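PDB 1N1Q: DNA protection during starvation protein from Brevibacillus brevis, which stores iron inside a hollow twelve-subunit shell, oxidising Fe(2+) at di-nuclear ferroxidase centres, and probably binds and protects DNA during starvation. Local coordinates for residues V17-V22 / E80-K85; D58-R63 / D128-I133. All coordinates share one frame; numbering follows the deposited sequence.

Interaction 1: V17-V22 / E80-K85; sequences VANWVV and EEASIK
Ala18, Asn19 and Val22 of helix 4-33 hold the segment in which the short helix 75-81 ends, an element carried by the connection that joins helices 39-66 and 93-120 of the Dps four-helix bundle. Ala18 comes first: its lone methyl suits a close approach, and CB lies 3.9 Å from CB of Glu81, whose carboxylate leads away from helix 4-33. Asn19, next along, suits its place because one amide group can serve both as acceptor and as donor. Its OD1 is gripped by two backbone N-H groups beyond the helix end, Ser83 N at 2.8 Å, in the carbonyl plane, and Ile84 N at 3.2 Å, from above that plane. The other arm of the amide, ND2, is turned to OG of Ser83 in a weak hydrogen bond and also to Gln16, while Ser83 OG has a stronger partner in Glu110. One turn further on, beta-branched Val22 sets a methyl against each of two neighbours. With CG1 anti to the backbone N (chi1 165°), that methyl meets CG2 of Ile84 at 4.0 Å, and CG2 of Val22 rests against Ala82 CB at 3.6 Å.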
ATOM      1  N   VAL A  17       7.297 -27.593  -8.397  1.00 12.50           N
ATOM      2  CA  VAL A  17       7.420 -26.290  -7.758  1.00 12.15           C
ATOM      3  C   VAL A  17       8.764 -25.745  -8.224  1.00 12.37           C
ATOM      4  O   VAL A  17       8.868 -24.593  -8.631  1.00 12.07           O
ATOM      5  CB  VAL A  17       7.437 -26.397  -6.207  1.00 12.18           C
ATOM      6  CG1 VAL A  17       7.907 -25.075  -5.601  1.00 12.59           C
ATOM      7  CG2 VAL A  17       6.040 -26.730  -5.684  1.00 12.80           C
ATOM      8  N   ALA A  18       9.786 -26.601  -8.191  1.00 12.27           N
ATOM      9  CA  ALA A  18      11.125 -26.203  -8.605  1.00 12.92           C
ATOM     10  C   ALA A  18      11.139 -25.825 -10.086  1.00 12.84           C
ATOM     11  O   ALA A  18      11.745 -24.821 -10.471  1.00 12.78           O
ATOM     12  CB  ALA A  18      12.114 -27.338  -8.342  1.00 13.00           C
ATOM     13  N   ASN A  19      10.467 -26.630 -10.911  1.00 12.64           N
ATOM     14  CA  ASN A  19      10.415 -26.367 -12.346  1.00 12.24           C
ATOM     15  C   ASN A  19       9.782 -25.020 -12.652  1.00 11.75           C
ATOM     16  O   ASN A  19      10.308 -24.252 -13.458  1.00 11.60           O
ATOM     17  CB  ASN A  19       9.638 -27.463 -13.081  1.00 12.20           C
ATOM     18  CG  ASN A  19      10.474 -28.695 -13.344  1.00 12.71           C
ATOM     19  OD1 ASN A  19      11.695 -28.613 -13.420  1.00 13.04           O
ATOM     20  ND2 ASN A  19       9.821 -29.840 -13.509  1.00 11.70           N
ATOM     21  N   TRP A  20       8.651 -24.734 -12.015  1.00 11.49           N
ATOM     22  CA  TRP A  20       7.962 -23.477 -12.253  1.00 11.41           C
ATOM     23  C   TRP A  20       8.662 -22.265 -11.664  1.00 11.37           C
ATOM     24  O   TRP A  20       8.487 -21.147 -12.157  1.00 11.64           O
ATOM     25  CB  TRP A  20       6.510 -23.571 -11.775  1.00 11.60           C
ATOM     26  CG  TRP A  20       5.680 -24.354 -12.742  1.00 11.24           C
ATOM     27  CD1 TRP A  20       5.221 -25.633 -12.594  1.00 10.66           C
ATOM     28  CD2 TRP A  20       5.303 -23.942 -14.060  1.00 11.16           C
ATOM     29  NE1 TRP A  20       4.587 -26.047 -13.745  1.00 12.27           N
ATOM     30  CE2 TRP A  20       4.625 -25.029 -14.661  1.00 11.76           C
ATOM     31  CE3 TRP A  20       5.479 -22.761 -14.796  1.00 12.74           C
ATOM     32  CZ2 TRP A  20       4.122 -24.970 -15.963  1.00 12.57           C
ATOM     33  CZ3 TRP A  20       4.979 -22.700 -16.092  1.00 12.91           C
ATOM     34  CH2 TRP A  20       4.310 -23.800 -16.663  1.00 12.84           C
ATOM     35  N   VAL A  21       9.450 -22.474 -10.616  1.00 11.03           N
ATOM     36  CA  VAL A  21      10.203 -21.366 -10.032  1.00 11.08           C
ATOM     37  C   VAL A  21      11.277 -21.004 -11.055  1.00 11.16           C
ATOM     38  O   VAL A  21      11.563 -19.835 -11.287  1.00 11.66           O
ATOM     39  CB  VAL A  21      10.865 -21.764  -8.690  1.00 10.01           C
ATOM     40  CG1 VAL A  21      11.711 -20.606  -8.145  1.00 10.89           C
ATOM     41  CG2 VAL A  21       9.805 -22.134  -7.694  1.00  7.12           C
ATOM     42  N   VAL A  22      11.861 -22.021 -11.677  1.00 11.91           N
ATOM     43  CA  VAL A  22      12.872 -21.793 -12.709  1.00 12.15           C
ATOM     44  C   VAL A  22      12.213 -21.117 -13.921  1.00 12.48           C
ATOM     45  O   VAL A  22      12.720 -20.120 -14.444  1.00 11.32           O
ATOM     46  CB  VAL A  22      13.525 -23.128 -13.172  1.00 12.22           C
ATOM     47  CG1 VAL A  22      14.290 -22.917 -14.481  1.00 12.73           C
ATOM     48  CG2 VAL A  22      14.467 -23.649 -12.093  1.00 13.69           C
ATOM     49  N   GLU A  80      18.408 -27.046  -7.824  1.00 20.61           N
ATOM     50  CA  GLU A  80      18.835 -28.397  -7.510  1.00 22.07           C
ATOM     51  C   GLU A  80      17.857 -29.467  -7.986  1.00 21.27           C
ATOM     52  O   GLU A  80      18.267 -30.476  -8.564  1.00 20.63           O
ATOM     53  CB  GLU A  80      19.035 -28.517  -5.998  1.00 23.54           C
ATOM     54  CG  GLU A  80      19.398 -29.898  -5.541  1.00 29.50           C
ATOM     55  CD  GLU A  80      20.672 -29.919  -4.746  1.00 37.67           C
ATOM     56  OE1 GLU A  80      20.630 -29.551  -3.555  1.00 43.73           O
ATOM     57  OE2 GLU A  80      21.719 -30.295  -5.319  1.00 42.94           O
ATOM     58  N   GLU A  81      16.568 -29.243  -7.754  1.00 19.97           N
ATOM     59  CA  GLU A  81      15.548 -30.221  -8.107  1.00 19.25           C
ATOM     60  C   GLU A  81      14.898 -30.092  -9.479  1.00 18.43           C
ATOM     61  O   GLU A  81      14.363 -31.068  -9.998  1.00 17.98           O
ATOM     62  CB  GLU A  81      14.457 -30.220  -7.031  1.00 19.51           C
ATOM     63  CG  GLU A  81      14.945 -30.590  -5.637  1.00 22.74           C
ATOM     64  CD  GLU A  81      15.646 -31.935  -5.607  1.00 25.25           C
ATOM     65  OE1 GLU A  81      15.195 -32.846  -6.322  1.00 26.46           O
ATOM     66  OE2 GLU A  81      16.640 -32.086  -4.864  1.00 29.70           O
ATOM     67  N   ALA A  82      14.940 -28.902 -10.067  1.00 17.13           N
ATOM     68  CA  ALA A  82      14.317 -28.691 -11.374  1.00 16.29           C
ATOM     69  C   ALA A  82      14.956 -29.496 -12.502  1.00 15.55           C
ATOM     70  O   ALA A  82      16.173 -29.697 -12.529  1.00 14.59           O
ATOM     71  CB  ALA A  82      14.347 -27.208 -11.733  1.00 15.97           C
ATOM     72  N   SER A  83      14.122 -29.955 -13.433  1.00 14.51           N
ATOM     73  CA  SER A  83      14.595 -30.702 -14.590  1.00 15.31           C
ATOM     74  C   SER A  83      14.693 -29.708 -15.742  1.00 15.37           C
ATOM     75  O   SER A  83      15.278 -29.992 -16.788  1.00 15.79           O
ATOM     76  CB  SER A  83      13.623 -31.833 -14.949  1.00 15.25           C
ATOM     77  OG  SER A  83      12.317 -31.346 -15.155  1.00 17.14           O
ATOM     78  N   ILE A  84      14.117 -28.530 -15.530  1.00 15.77           N
ATOM     79  CA  ILE A  84      14.140 -27.467 -16.528  1.00 15.60           C
ATOM     80  C   ILE A  84      15.456 -26.665 -16.453  1.00 15.97           C
ATOM     81  O   ILE A  84      15.884 -26.283 -15.366  1.00 15.40           O
ATOM     82  CB  ILE A  84      12.938 -26.510 -16.325  1.00 16.32           C
ATOM     83  CG1 ILE A  84      11.632 -27.315 -16.383  1.00 16.38           C
ATOM     84  CG2 ILE A  84      12.989 -25.387 -17.356  1.00 16.30           C
ATOM     85  CD1 ILE A  84      10.595 -26.790 -17.328  1.00 18.54           C
ATOM     86  N   LYS A  85      16.102 -26.429 -17.601  1.00 16.12           N
ATOM     87  CA  LYS A  85      17.361 -25.664 -17.665  1.00 17.68           C
ATOM     88  C   LYS A  85      17.063 -24.168 -17.820  1.00 16.25           C
ATOM     89  O   LYS A  85      16.014 -23.793 -18.335  1.00 15.41           O
ATOM     90  CB  LYS A  85      18.229 -26.117 -18.854  1.00 18.08           C
ATOM     91  CG  LYS A  85      18.592 -27.593 -18.882  1.00 23.27           C
ATOM     92  CD  LYS A  85      19.394 -28.025 -17.668  1.00 26.74           C
ATOM     93  CE  LYS A  85      20.006 -29.403 -17.907  1.00 31.83           C
ATOM     94  NZ  LYS A  85      20.552 -30.018 -16.662  1.00 33.92           N
TER

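Interaction 2: D58-R63 / D128-I133; sequences DTLAER and DMLDAI. With FEO (mu-oxo-diiron), chain E.
Leu60 and Met129 mark the closest backbone approach of two nearly antiparallel helical segments, 58-63 and 128-133, their CA atoms 8.1 Å apart. The segment axes run at 167° to each other and come no nearer than 11.2 Å, so side chains have to span the gap, and no hydrogen bond crosses it. Met129 does most of the spanning, its long, flexible thioether suiting the wide separation of the axes. Its SD touches CD2 of Leu60 and CB of Arg63, each 3.7 Å away, and the bend at the last torsion (chi3 -70°) turns the terminal methyl CE to Thr59. An alanine in place of Met129 would probably open a gap between the helices and leave Leu60 CD2 and the aliphatic start of Arg63 without their sulfur neighbour. Thr59 keeps its hydroxyl bonded to the carbonyl of His56, one turn back on its own helix. Arg63 offers CB and CG to the sulfur, and its guanidinium reaches on to a salt bridge with Asp123. Deeper in, Leu60 CD2 also meets CD2 of Leu130 at 3.9 Å, the two leucines crossing at about a right angle. Asp58 and Glu62, one turn apart, take no part in this packing and bind the same iron of the mu-oxo-diiron group, through OD2 of Asp58 at 2.2 Å and OE2 of Glu62 at 2.1 Å; His31 of the second subunit completes its protein ligands, as expected for a ferroxidase centre between subunits. Within the four-helix bundle, helix 39-66 thus carries metal ligands on one side and packs on helix 124-148 with another, while Leu60 also touches Gln16 of helix 4-33 and Leu130 reaches Leu111 and Ala114 of helix 93-120.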
ATOM      1  N   ASP A  58       2.401 -21.086  -6.586  1.00 13.21           N
ATOM      2  CA  ASP A  58       1.601 -20.991  -5.377  1.00 13.73           C
ATOM      3  C   ASP A  58       0.643 -22.163  -5.168  1.00 13.91           C
ATOM      4  O   ASP A  58       0.547 -22.690  -4.062  1.00 14.23           O
ATOM      5  CB  ASP A  58       0.820 -19.673  -5.365  1.00 13.66           C
ATOM      6  CG  ASP A  58       0.427 -19.235  -3.957  1.00 14.41           C
ATOM      7  OD1 ASP A  58       1.297 -19.239  -3.072  1.00 15.44           O
ATOM      8  OD2 ASP A  58      -0.746 -18.875  -3.744  1.00 12.68           O
ATOM      9  N   THR A  59      -0.057 -22.582  -6.218  1.00 14.28           N
ATOM     10  CA  THR A  59      -0.996 -23.697  -6.080  1.00 15.71           C
ATOM     11  C   THR A  59      -0.267 -24.999  -5.753  1.00 14.60           C
ATOM     12  O   THR A  59      -0.703 -25.757  -4.884  1.00 13.99           O
ATOM     13  CB  THR A  59      -1.837 -23.919  -7.358  1.00 15.90           C
ATOM     14  OG1 THR A  59      -0.969 -24.287  -8.436  1.00 23.80           O
ATOM     15  CG2 THR A  59      -2.588 -22.666  -7.724  1.00 16.88           C
ATOM     16  N   LEU A  60       0.838 -25.252  -6.451  1.00 14.14           N
ATOM     17  CA  LEU A  60       1.625 -26.464  -6.222  1.00 13.78           C
ATOM     18  C   LEU A  60       2.179 -26.501  -4.797  1.00 13.44           C
ATOM     19  O   LEU A  60       2.023 -27.495  -4.084  1.00 12.15           O
ATOM     20  CB  LEU A  60       2.775 -26.554  -7.240  1.00 13.36           C
ATOM     21  CG  LEU A  60       2.360 -26.883  -8.683  1.00 13.55           C
ATOM     22  CD1 LEU A  60       3.541 -26.706  -9.621  1.00 12.14           C
ATOM     23  CD2 LEU A  60       1.824 -28.307  -8.742  1.00 13.16           C
ATOM     24  N   ALA A  61       2.818 -25.415  -4.376  1.00 13.73           N
ATOM     25  CA  ALA A  61       3.387 -25.348  -3.035  1.00 13.98           C
ATOM     26  C   ALA A  61       2.315 -25.502  -1.957  1.00 14.28           C
ATOM     27  O   ALA A  61       2.515 -26.177  -0.951  1.00 13.70           O
ATOM     28  CB  ALA A  61       4.120 -24.033  -2.851  1.00 13.74           C
ATOM     29  N   GLU A  62       1.168 -24.872  -2.163  1.00 14.53           N
ATOM     30  CA  GLU A  62       0.105 -24.972  -1.178  1.00 14.85           C
ATOM     31  C   GLU A  62      -0.556 -26.338  -1.145  1.00 14.52           C
ATOM     32  O   GLU A  62      -1.090 -26.738  -0.111  1.00 14.22           O
ATOM     33  CB  GLU A  62      -0.906 -23.838  -1.381  1.00 15.11           C
ATOM     34  CG  GLU A  62      -0.304 -22.527  -0.901  1.00 15.88           C
ATOM     35  CD  GLU A  62      -1.186 -21.321  -1.095  1.00 16.71           C
ATOM     36  OE1 GLU A  62      -2.248 -21.436  -1.738  1.00 17.04           O
ATOM     37  OE2 GLU A  62      -0.796 -20.243  -0.603  1.00 15.17           O
ATOM     38  N   ARG A  63      -0.495 -27.062  -2.258  1.00 13.98           N
ATOM     39  CA  ARG A  63      -1.045 -28.410  -2.288  1.00 14.08           C
ATOM     40  C   ARG A  63      -0.084 -29.265  -1.451  1.00 13.70           C
ATOM     41  O   ARG A  63      -0.510 -30.158  -0.715  1.00 13.60           O
ATOM     42  CB  ARG A  63      -1.142 -28.934  -3.730  1.00 14.58           C
ATOM     43  CG  ARG A  63      -1.714 -30.345  -3.848  1.00 14.65           C
ATOM     44  CD  ARG A  63      -3.104 -30.444  -3.219  1.00 15.56           C
ATOM     45  NE  ARG A  63      -3.514 -31.832  -3.023  1.00 14.16           N
ATOM     46  CZ  ARG A  63      -4.474 -32.216  -2.191  1.00 15.89           C
ATOM     47  NH1 ARG A  63      -5.136 -31.317  -1.475  1.00 16.02           N
ATOM     48  NH2 ARG A  63      -4.748 -33.504  -2.050  1.00 14.97           N
ATOM     49  N   ASP A 128      -5.566 -34.387  -9.931  1.00 16.40           N
ATOM     50  CA  ASP A 128      -6.423 -33.453 -10.643  1.00 17.45           C
ATOM     51  C   ASP A 128      -5.760 -32.097 -10.883  1.00 17.62           C
ATOM     52  O   ASP A 128      -5.864 -31.537 -11.976  1.00 16.41           O
ATOM     53  CB  ASP A 128      -7.733 -33.255  -9.882  1.00 18.94           C
ATOM     54  CG  ASP A 128      -8.758 -32.473 -10.687  1.00 21.38           C
ATOM     55  OD1 ASP A 128      -9.221 -32.995 -11.717  1.00 27.29           O
ATOM     56  OD2 ASP A 128      -9.081 -31.334 -10.294  1.00 26.74           O
ATOM     57  N   MET A 129      -5.079 -31.566  -9.871  1.00 17.59           N
ATOM     58  CA  MET A 129      -4.408 -30.276 -10.019  1.00 18.14           C
ATOM     59  C   MET A 129      -3.316 -30.384 -11.080  1.00 17.53           C
ATOM     60  O   MET A 129      -3.134 -29.489 -11.908  1.00 16.71           O
ATOM     61  CB  MET A 129      -3.775 -29.832  -8.695  1.00 18.77           C
ATOM     62  CG  MET A 129      -2.265 -29.792  -8.742  1.00 21.36           C
ATOM     63  SD  MET A 129      -1.575 -28.870  -7.387  1.00 28.87           S
ATOM     64  CE  MET A 129      -2.036 -27.261  -7.813  1.00 26.11           C
ATOM     65  N   LEU A 130      -2.565 -31.479 -11.033  1.00 17.11           N
ATOM     66  CA  LEU A 130      -1.489 -31.688 -11.995  1.00 17.31           C
ATOM     67  C   LEU A 130      -2.073 -31.804 -13.400  1.00 17.69           C
ATOM     68  O   LEU A 130      -1.484 -31.327 -14.368  1.00 16.69           O
ATOM     69  CB  LEU A 130      -0.709 -32.961 -11.657  1.00 17.32           C
ATOM     70  CG  LEU A 130       0.023 -32.951 -10.309  1.00 17.80           C
ATOM     71  CD1 LEU A 130       0.659 -34.311 -10.062  1.00 18.32           C
ATOM     72  CD2 LEU A 130       1.077 -31.852 -10.306  1.00 18.50           C
ATOM     73  N   ASP A 131      -3.236 -32.441 -13.497  1.00 17.64           N
ATOM     74  CA  ASP A 131      -3.913 -32.628 -14.776  1.00 17.74           C
ATOM     75  C   ASP A 131      -4.296 -31.272 -15.379  1.00 16.87           C
ATOM     76  O   ASP A 131      -4.129 -31.053 -16.582  1.00 15.87           O
ATOM     77  CB  ASP A 131      -5.153 -33.507 -14.571  1.00 18.15           C
ATOM     78  CG  ASP A 131      -5.715 -34.071 -15.876  1.00 22.12           C
ATOM     79  OD1 ASP A 131      -4.943 -34.269 -16.835  1.00 26.12           O
ATOM     80  OD2 ASP A 131      -6.932 -34.341 -15.919  1.00 26.41           O
ATOM     81  N   ALA A 132      -4.796 -30.364 -14.543  1.00 16.26           N
ATOM     82  CA  ALA A 132      -5.175 -29.033 -15.010  1.00 16.74           C
ATOM     83  C   ALA A 132      -3.972 -28.291 -15.597  1.00 16.24           C
ATOM     84  O   ALA A 132      -4.097 -27.612 -16.612  1.00 16.20           O
ATOM     85  CB  ALA A 132      -5.801 -28.220 -13.865  1.00 16.47           C
ATOM     86  N   ILE A 133      -2.807 -28.418 -14.967  1.00 15.66           N
ATOM     87  CA  ILE A 133      -1.602 -27.760 -15.487  1.00 15.41           C
ATOM     88  C   ILE A 133      -1.246 -28.419 -16.822  1.00 15.03           C
ATOM     89  O   ILE A 133      -0.944 -27.744 -17.809  1.00 13.77           O
ATOM     90  CB  ILE A 133      -0.367 -27.915 -14.544  1.00 15.66           C
ATOM     91  CG1 ILE A 133      -0.480 -26.980 -13.333  1.00 16.53           C
ATOM     92  CG2 ILE A 133       0.921 -27.578 -15.311  1.00 15.99           C
ATOM     93  CD1 ILE A 133      -1.712 -27.144 -12.542  1.00 18.54           C
TER
HETATM   94 FE1  FEO E 516      -0.843 -18.407  -1.561  1.00 15.94          FE
HETATM   95 FE2  FEO E 516      -4.148 -18.424  -1.069  1.00 45.01          FE
HETATM   96  O   FEO E 516      -2.499 -17.480  -1.609  1.00 17.18           O
HETATM   97  O   HOH W   1      -4.376 -17.570   0.933  1.00 38.80           O

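How the interactions relate
Helix 4-33 ties the two contacts together, their centres 15 Å apart. While Ala18, Asn19 and Val22 of interaction 1 meet the segment 80-85, Val17 and Trp20 of the same segment turn to interaction 2. Val17 CG2 lies 3.6 Å from Leu60 CB, and Trp20 CD1 is 3.6 Å from Leu60 CD1; the indole also reaches across to Ile133, with CZ2 4.2 Å from its CG2. Leu60 is thus the residue that both contacts share as a neighbour. Interaction 1 lies away from the iron site, whereas 58-63 supplies two iron ligands. Both contacts adjoin the second subunit: Val22 packs on its Leu75, and the same subunit supplies the third protein ligand of the iron.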